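Local coordinates for protein aldo-keto reductase 2E (PDB 3WCZ) that reduces 3-dehydroecdysone with NADPH as an aldo-keto reductase of TIM-barrel fold, and may thereby help regulate moulting in the silkworm, at residues A[111-115]-A[150-154]; A[139-143]-A[154-158]; A[144-148]-A[171-175]. All blocks are in the same frame, centred on the assembly; numbering follows the deposited sequence. Where two conformers were deposited one is given.

Contact 1 of 3, residues A[111-115]-A[150-154]; sequences LDYID and GLARS
Gly150 meets Tyr113 at the entry to a parallel strand pair, its carbonyl O 3.8 Å from Tyr113 CB. The glycine has a positive phi and two bonds back into the last helical turn, which defines a Schellman motif at the end of helix 136-148. Leu151 O then accepts a hydrogen bond from Ile114 N at 2.8 Å and also approaches Tyr113 CA in a CA-H...O contact. Ala152 pairs with Ile114 in a parallel bridge; Ala152 CB and Ile114 CG2 touch at 3.7 Å on one face of the sheet. Arg153 N continues the ladder by binding Ile114 O at 2.9 Å. In the conformer given, its side chain bends at chi2 (-76°), which folds the guanidinium back onto the Tyr113 ring. The two planes are only 6° apart and Arg153 CZ stands 3.9 Å from the centroid of the Tyr113 ring, a stacked cation-pi pair. Ser154 N reaches Asp115 O at 3.0 Å in a bent hydrogen bond (135° at the hydrogen), and a water donates to both Asp115 O and Ser154 OG. That hydroxyl also bonds Asp12, while Arg79 forms a salt bridge with Asp115. The pairing joins the fourth and fifth barrel strands, 114-119 and 152-158, with Ile114 and Leu151 packed on helix 95-109 and Ile114 also on strand 83-88.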
# COMPACT_ATOMS: atom_id res chain seq x y z
N LEU A 111 18.85 -4.78 2.33
CA LEU A 111 18.20 -5.89 3.03
C LEU A 111 18.56 -7.24 2.40
O LEU A 111 18.92 -7.28 1.23
CB LEU A 111 16.67 -5.73 3.01
CG LEU A 111 16.17 -4.40 3.57
CD1 LEU A 111 14.64 -4.38 3.46
CD2 LEU A 111 16.62 -4.16 5.01
N ASP A 112 18.45 -8.32 3.17
CA ASP A 112 18.68 -9.67 2.69
C ASP A 112 17.39 -10.37 2.25
O ASP A 112 17.43 -11.38 1.54
CB ASP A 112 19.31 -10.53 3.78
CG ASP A 112 20.62 -9.99 4.28
OD1 ASP A 112 21.50 -9.69 3.44
OD2 ASP A 112 20.77 -9.84 5.51
N TYR A 113 16.24 -9.86 2.68
CA TYR A 113 14.95 -10.41 2.32
C TYR A 113 13.93 -9.29 2.44
O TYR A 113 14.17 -8.30 3.12
CB TYR A 113 14.56 -11.60 3.24
CG TYR A 113 14.24 -11.19 4.66
CD1 TYR A 113 15.25 -11.01 5.58
CD2 TYR A 113 12.92 -10.95 5.07
CE1 TYR A 113 14.98 -10.61 6.87
CE2 TYR A 113 12.64 -10.55 6.37
CZ TYR A 113 13.68 -10.37 7.27
OH TYR A 113 13.42 -9.98 8.58
N ILE A 114 12.81 -9.47 1.74
CA ILE A 114 11.67 -8.57 1.84
C ILE A 114 10.54 -9.32 2.54
O ILE A 114 10.40 -10.54 2.40
CB ILE A 114 11.23 -8.07 0.42
CG1 ILE A 114 10.42 -6.78 0.52
CG2 ILE A 114 10.45 -9.11 -0.34
CD1 ILE A 114 11.25 -5.60 0.81
N ASP A 115 9.76 -8.62 3.35
CA ASP A 115 8.65 -9.27 4.04
C ASP A 115 7.49 -9.52 3.10
O ASP A 115 6.83 -10.55 3.18
CB ASP A 115 8.23 -8.42 5.24
CG ASP A 115 9.31 -8.37 6.26
OD1 ASP A 115 9.37 -9.33 7.09
OD2 ASP A 115 10.15 -7.45 6.21
N GLY A 150 13.38 -17.92 -0.32
CA GLY A 150 13.56 -17.19 0.93
C GLY A 150 13.77 -15.70 0.76
O GLY A 150 13.99 -15.00 1.75
N LEU A 151 13.72 -15.19 -0.46
CA LEU A 151 13.99 -13.76 -0.67
C LEU A 151 12.79 -12.88 -0.32
O LEU A 151 12.96 -11.70 -0.01
CB LEU A 151 14.43 -13.51 -2.11
CG LEU A 151 15.75 -14.16 -2.53
CD1 LEU A 151 15.95 -14.03 -4.03
CD2 LEU A 151 16.90 -13.51 -1.75
N ALA A 152 11.60 -13.46 -0.43
CA ALA A 152 10.36 -12.82 -0.04
C ALA A 152 9.65 -13.74 0.94
O ALA A 152 9.42 -14.91 0.64
CB ALA A 152 9.48 -12.58 -1.22
N ARG A 153 9.28 -13.24 2.11
CA ARG A 153 8.59 -14.07 3.09
C ARG A 153 7.16 -14.34 2.64
O ARG A 153 6.65 -15.46 2.78
CB ARG A 153 8.57 -13.40 4.45
CG ARG A 153 9.92 -13.22 5.08
CD ARG A 153 10.48 -14.51 5.65
NE ARG A 153 11.72 -14.27 6.38
CZ ARG A 153 12.94 -14.50 5.90
NH1 ARG A 153 13.14 -15.00 4.68
NH2 ARG A 153 13.99 -14.23 6.67
N SER A 154 6.52 -13.31 2.11
CA SER A 154 5.16 -13.40 1.57
C SER A 154 5.09 -12.73 0.21
O SER A 154 5.87 -11.83 -0.08
CB SER A 154 4.15 -12.69 2.48
OG SER A 154 4.10 -13.29 3.76
O HOH W 1 5.67 -11.75 5.47

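Contact 2 of 3, residues A[139-143]-A[154-158]; sequences TWQGM and SIGVS
Trp140 swings its CG anti to the backbone N (chi1 -171°), carrying the indole from helix 136-148 toward the strand, where Ile155 sets CG1 between its backbone N and carbonyl carbon (chi1 54°) and, extended beyond it, carries CD1 over the indole face. Ile155 CD1 lies 3.9 Å from the centroid of the Trp140 six-membered ring, which qualifies as a CH-pi contact over the face. Met143 CB rests over the indole as well and touches the same Ile155 CD1 at 3.9 Å. At the ring's edge, in plane, Trp140 CZ3 meets Gly156 O at 3.5 Å. Val157 CG1 touches Trp140 CZ3 at 3.7 Å, the two side chains crossing at about a right angle. No hydrogen bond joins the two segments. Helix and strand axes approach to 9.4 Å and run at 145°, as the helix of a beta-alpha-beta unit does when it returns along the outside of a TIM barrel between strands 114-119 and 152-158. The indole NE1 donates instead to Ile174 O, in the loop after helix 162-170. Replacing Trp140 by the small methyl of an alanine is likely to leave a gap beside Ile155 CD1 and Val157 CG1, and Ile174 O without this donor. Met143 also packs against Tyr117 and Ile119 of strand 114-119, and Val157 against helix 162-170. One residue further along, Ser158 OG hydrogen-bonds O7N of the bound NADP.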
# COMPACT_ATOMS: atom_id res chain seq x y z
N THR A 139 4.22 -14.25 -14.29
CA THR A 139 4.91 -13.40 -13.34
C THR A 139 4.76 -14.02 -11.94
O THR A 139 5.69 -14.03 -11.13
CB THR A 139 4.28 -12.00 -13.38
OG1 THR A 139 4.16 -11.57 -14.74
CG2 THR A 139 5.09 -10.99 -12.58
N TRP A 140 3.56 -14.52 -11.66
CA TRP A 140 3.27 -15.10 -10.35
C TRP A 140 4.13 -16.33 -10.11
O TRP A 140 4.53 -16.59 -8.95
CB TRP A 140 1.78 -15.42 -10.22
CG TRP A 140 1.37 -15.81 -8.84
CD1 TRP A 140 0.97 -17.04 -8.42
CD2 TRP A 140 1.37 -14.97 -7.68
NE1 TRP A 140 0.72 -17.02 -7.07
CE2 TRP A 140 0.93 -15.75 -6.60
CE3 TRP A 140 1.71 -13.63 -7.46
CZ2 TRP A 140 0.82 -15.23 -5.31
CZ3 TRP A 140 1.60 -13.13 -6.19
CH2 TRP A 140 1.16 -13.92 -5.14
N GLN A 141 4.46 -17.09 -11.14
CA GLN A 141 5.37 -18.18 -10.92
C GLN A 141 6.76 -17.69 -10.49
O GLN A 141 7.38 -18.29 -9.62
CB GLN A 141 5.46 -19.02 -12.15
CG GLN A 141 6.31 -20.14 -11.85
CD GLN A 141 6.34 -21.07 -12.96
OE1 GLN A 141 5.51 -21.01 -13.87
NE2 GLN A 141 7.30 -21.98 -12.91
N GLY A 142 7.21 -16.56 -11.04
CA GLY A 142 8.44 -15.95 -10.58
C GLY A 142 8.32 -15.52 -9.12
O GLY A 142 9.28 -15.59 -8.37
N MET A 143 7.14 -15.00 -8.74
CA MET A 143 6.88 -14.62 -7.35
C MET A 143 6.96 -15.84 -6.44
O MET A 143 7.56 -15.76 -5.35
CB MET A 143 5.52 -13.94 -7.19
CG MET A 143 5.37 -12.66 -8.01
SD MET A 143 6.43 -11.26 -7.53
CE MET A 143 5.53 -10.71 -6.07
N SER A 154 6.52 -13.31 2.11
CA SER A 154 5.16 -13.40 1.57
C SER A 154 5.09 -12.73 0.21
O SER A 154 5.87 -11.83 -0.08
CB SER A 154 4.15 -12.69 2.48
OG SER A 154 4.10 -13.29 3.76
N ILE A 155 4.12 -13.15 -0.60
CA ILE A 155 3.92 -12.62 -1.93
C ILE A 155 2.46 -12.23 -2.13
O ILE A 155 1.55 -12.86 -1.62
CB ILE A 155 4.40 -13.61 -3.05
CG1 ILE A 155 3.76 -15.00 -2.89
CG2 ILE A 155 5.92 -13.67 -3.05
CD1 ILE A 155 4.10 -15.89 -4.08
N GLY A 156 2.25 -11.13 -2.86
CA GLY A 156 0.91 -10.68 -3.18
C GLY A 156 0.89 -9.84 -4.44
O GLY A 156 1.86 -9.82 -5.23
N VAL A 157 -0.23 -9.17 -4.65
CA VAL A 157 -0.42 -8.40 -5.86
C VAL A 157 -0.97 -7.01 -5.53
O VAL A 157 -1.35 -6.72 -4.38
CB VAL A 157 -1.37 -9.15 -6.85
CG1 VAL A 157 -0.75 -10.47 -7.26
CG2 VAL A 157 -2.80 -9.32 -6.26
N SER A 158 -1.03 -6.17 -6.56
CA SER A 158 -1.57 -4.83 -6.40
C SER A 158 -2.31 -4.48 -7.69
O SER A 158 -1.90 -4.90 -8.79
CB SER A 158 -0.41 -3.87 -6.14
OG SER A 158 -0.84 -2.54 -5.88

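Contact 3 of 3, residues A[144-148]-A[171-175]; sequences QDARQ and NSYIR. With EDO (1,2-ethanediol), chain C.
Gln144 extends beyond CG from helix 136-148 and delivers its amide to the loop, where OE1 takes the N-H groups of two successive residues. Tyr173 N and Ile174 N each lie 3.4 Å from Gln144 OE1, at N-H...O angles of 138° and 159°; both bonds are weak, and one oxygen serves the pair. In the Tyr173 conformer given, the same amide slides past the side chain in the opposite direction, its plane 28° from that of the ring and Gln144 CD 3.4 Å from Tyr173 CE2. Ile174 CG2 lies 3.2 Å from Gln144 OE1. One turn further on, Arg147 brings a guanidinium face onto Ile174 CD1, which stands 3.4 Å from Arg147 NE, near the rim of the flat group; Arg147 NH1 has a long, weak ion pair with Asp12. Gln148 NE2 points at Tyr173 OH nearly in its own amide plane, but the 2.5 Å separation is too short to trust, and Tyr173 has two deposited conformers, so this bond is doubtful. Ser172 OG finds its partner in Leu168 O. Arg175 holds a 1,2-ethanediol, probably from the crystallisation liquor: its backbone N donates to O2 of the diol at 2.8 Å, while NE and NH2 both donate to O1, which lies at the guanidinium edge. Arg175 NH1 binds Leu199 O. Lying at the surface and away from the annotated sites, this contact joins the end of helix 136-148 to the loop between helix 162-170 and strand 178-182. Its chemistry, two weak bonds sharing one acceptor amid touches that are mostly van der Waals, suggests that packing contributes substantially and that the polar link is modest.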
# COMPACT_ATOMS: atom_id res chain seq x y z
N GLN A 144 6.37 -16.96 -6.87
CA GLN A 144 6.42 -18.21 -6.11
C GLN A 144 7.86 -18.66 -5.94
O GLN A 144 8.25 -19.09 -4.86
CB GLN A 144 5.55 -19.29 -6.78
CG GLN A 144 4.06 -18.99 -6.66
CD GLN A 144 3.15 -19.89 -7.44
OE1 GLN A 144 1.98 -20.09 -7.03
NE2 GLN A 144 3.65 -20.48 -8.52
N ASP A 145 8.66 -18.49 -6.98
CA ASP A 145 10.09 -18.81 -6.89
C ASP A 145 10.83 -17.93 -5.86
O ASP A 145 11.63 -18.43 -5.08
CB ASP A 145 10.77 -18.64 -8.26
CG ASP A 145 10.29 -19.63 -9.32
OD1 ASP A 145 9.69 -20.66 -8.99
OD2 ASP A 145 10.53 -19.31 -10.51
N ALA A 146 10.56 -16.62 -5.88
CA ALA A 146 11.20 -15.72 -4.91
C ALA A 146 10.86 -16.12 -3.48
O ALA A 146 11.73 -16.04 -2.61
CB ALA A 146 10.79 -14.31 -5.15
N ARG A 147 9.62 -16.55 -3.25
CA ARG A 147 9.22 -17.01 -1.92
C ARG A 147 9.96 -18.31 -1.56
O ARG A 147 10.48 -18.44 -0.45
CB ARG A 147 7.71 -17.23 -1.90
CG ARG A 147 7.13 -17.63 -0.56
CD ARG A 147 5.73 -18.23 -0.86
NE ARG A 147 5.27 -19.28 0.06
CZ ARG A 147 4.89 -19.00 1.30
NH1 ARG A 147 4.98 -17.75 1.75
NH2 ARG A 147 4.44 -19.96 2.10
N GLN A 148 10.04 -19.25 -2.50
CA GLN A 148 10.67 -20.54 -2.18
C GLN A 148 12.14 -20.37 -1.91
O GLN A 148 12.71 -21.11 -1.10
CB GLN A 148 10.44 -21.57 -3.28
CG GLN A 148 9.01 -22.02 -3.46
CD GLN A 148 8.37 -22.71 -2.24
OE1 GLN A 148 9.01 -23.01 -1.21
NE2 GLN A 148 7.06 -22.88 -2.32
N ASN A 171 -5.55 -20.67 -10.60
CA ASN A 171 -4.51 -21.16 -11.47
C ASN A 171 -3.13 -21.07 -10.89
O ASN A 171 -2.16 -21.20 -11.63
CB ASN A 171 -4.55 -20.45 -12.82
CG ASN A 171 -5.78 -20.80 -13.61
OD1 ASN A 171 -5.82 -21.87 -14.24
ND2 ASN A 171 -6.77 -19.93 -13.62
N SER A 172 -3.04 -20.98 -9.57
CA SER A 172 -1.74 -20.97 -8.89
C SER A 172 -1.82 -21.85 -7.64
O SER A 172 -2.92 -22.12 -7.16
CB SER A 172 -1.28 -19.56 -8.52
OG SER A 172 -2.14 -18.95 -7.59
N TYR A 173 -0.68 -22.23 -7.10
CA TYR A 173 -0.69 -23.10 -5.93
C TYR A 173 -0.67 -22.32 -4.65
O TYR A 173 -1.09 -22.83 -3.61
CB TYR A 173 0.48 -24.08 -5.90
CG TYR A 173 1.77 -23.52 -5.36
CD1 TYR A 173 1.96 -23.30 -3.99
CD2 TYR A 173 2.80 -23.20 -6.22
CE1 TYR A 173 3.15 -22.78 -3.50
CE2 TYR A 173 3.99 -22.68 -5.75
CZ TYR A 173 4.16 -22.48 -4.39
OH TYR A 173 5.37 -21.97 -3.97
N ILE A 174 -0.23 -21.08 -4.71
CA ILE A 174 -0.39 -20.23 -3.55
C ILE A 174 -1.06 -18.92 -3.91
O ILE A 174 -0.58 -18.23 -4.81
CB ILE A 174 0.93 -19.99 -2.95
CG1 ILE A 174 0.80 -19.02 -1.78
CG2 ILE A 174 1.85 -19.43 -3.90
CD1 ILE A 174 2.00 -19.05 -0.88
N ARG A 175 -2.14 -18.56 -3.24
CA ARG A 175 -2.82 -17.32 -3.57
C ARG A 175 -2.10 -16.16 -2.86
O ARG A 175 -1.30 -16.36 -1.93
CB ARG A 175 -4.32 -17.34 -3.25
CG ARG A 175 -4.63 -17.21 -1.81
CD ARG A 175 -6.09 -17.50 -1.50
NE ARG A 175 -6.46 -18.87 -1.90
CZ ARG A 175 -7.69 -19.37 -1.86
NH1 ARG A 175 -8.71 -18.66 -1.43
NH2 ARG A 175 -7.88 -20.62 -2.26
C1 EDO C . -4.17 -21.85 -2.54
O1 EDO C . -4.98 -20.87 -3.22
C2 EDO C . -3.89 -21.39 -1.11
O2 EDO C . -2.92 -20.32 -1.14

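How the contacts relate
From the N terminus, residues 111-115 open contact 1, which closes at 150-154 around helix 136-148. Contact 2 (139-143 with 154-158) closes a shorter loop from that helix onto the same strand, and shares Ser154 with contact 1. Contact 3 starts at 144-148, while contacts 1 and 2 are still open, and closes only at 171-175, so it crosses both; contact 1 and contact 2 end on one stretch. Touches confirm the linkage: Leu151 N lies 3.1 Å from Ala146 O, a probable hydrogen bond, and the indole of contact 2 bonds the loop of contact 3. Together they tie strands 114-119 and 152-158, helix 136-148 and the loop leading to strand 178-182.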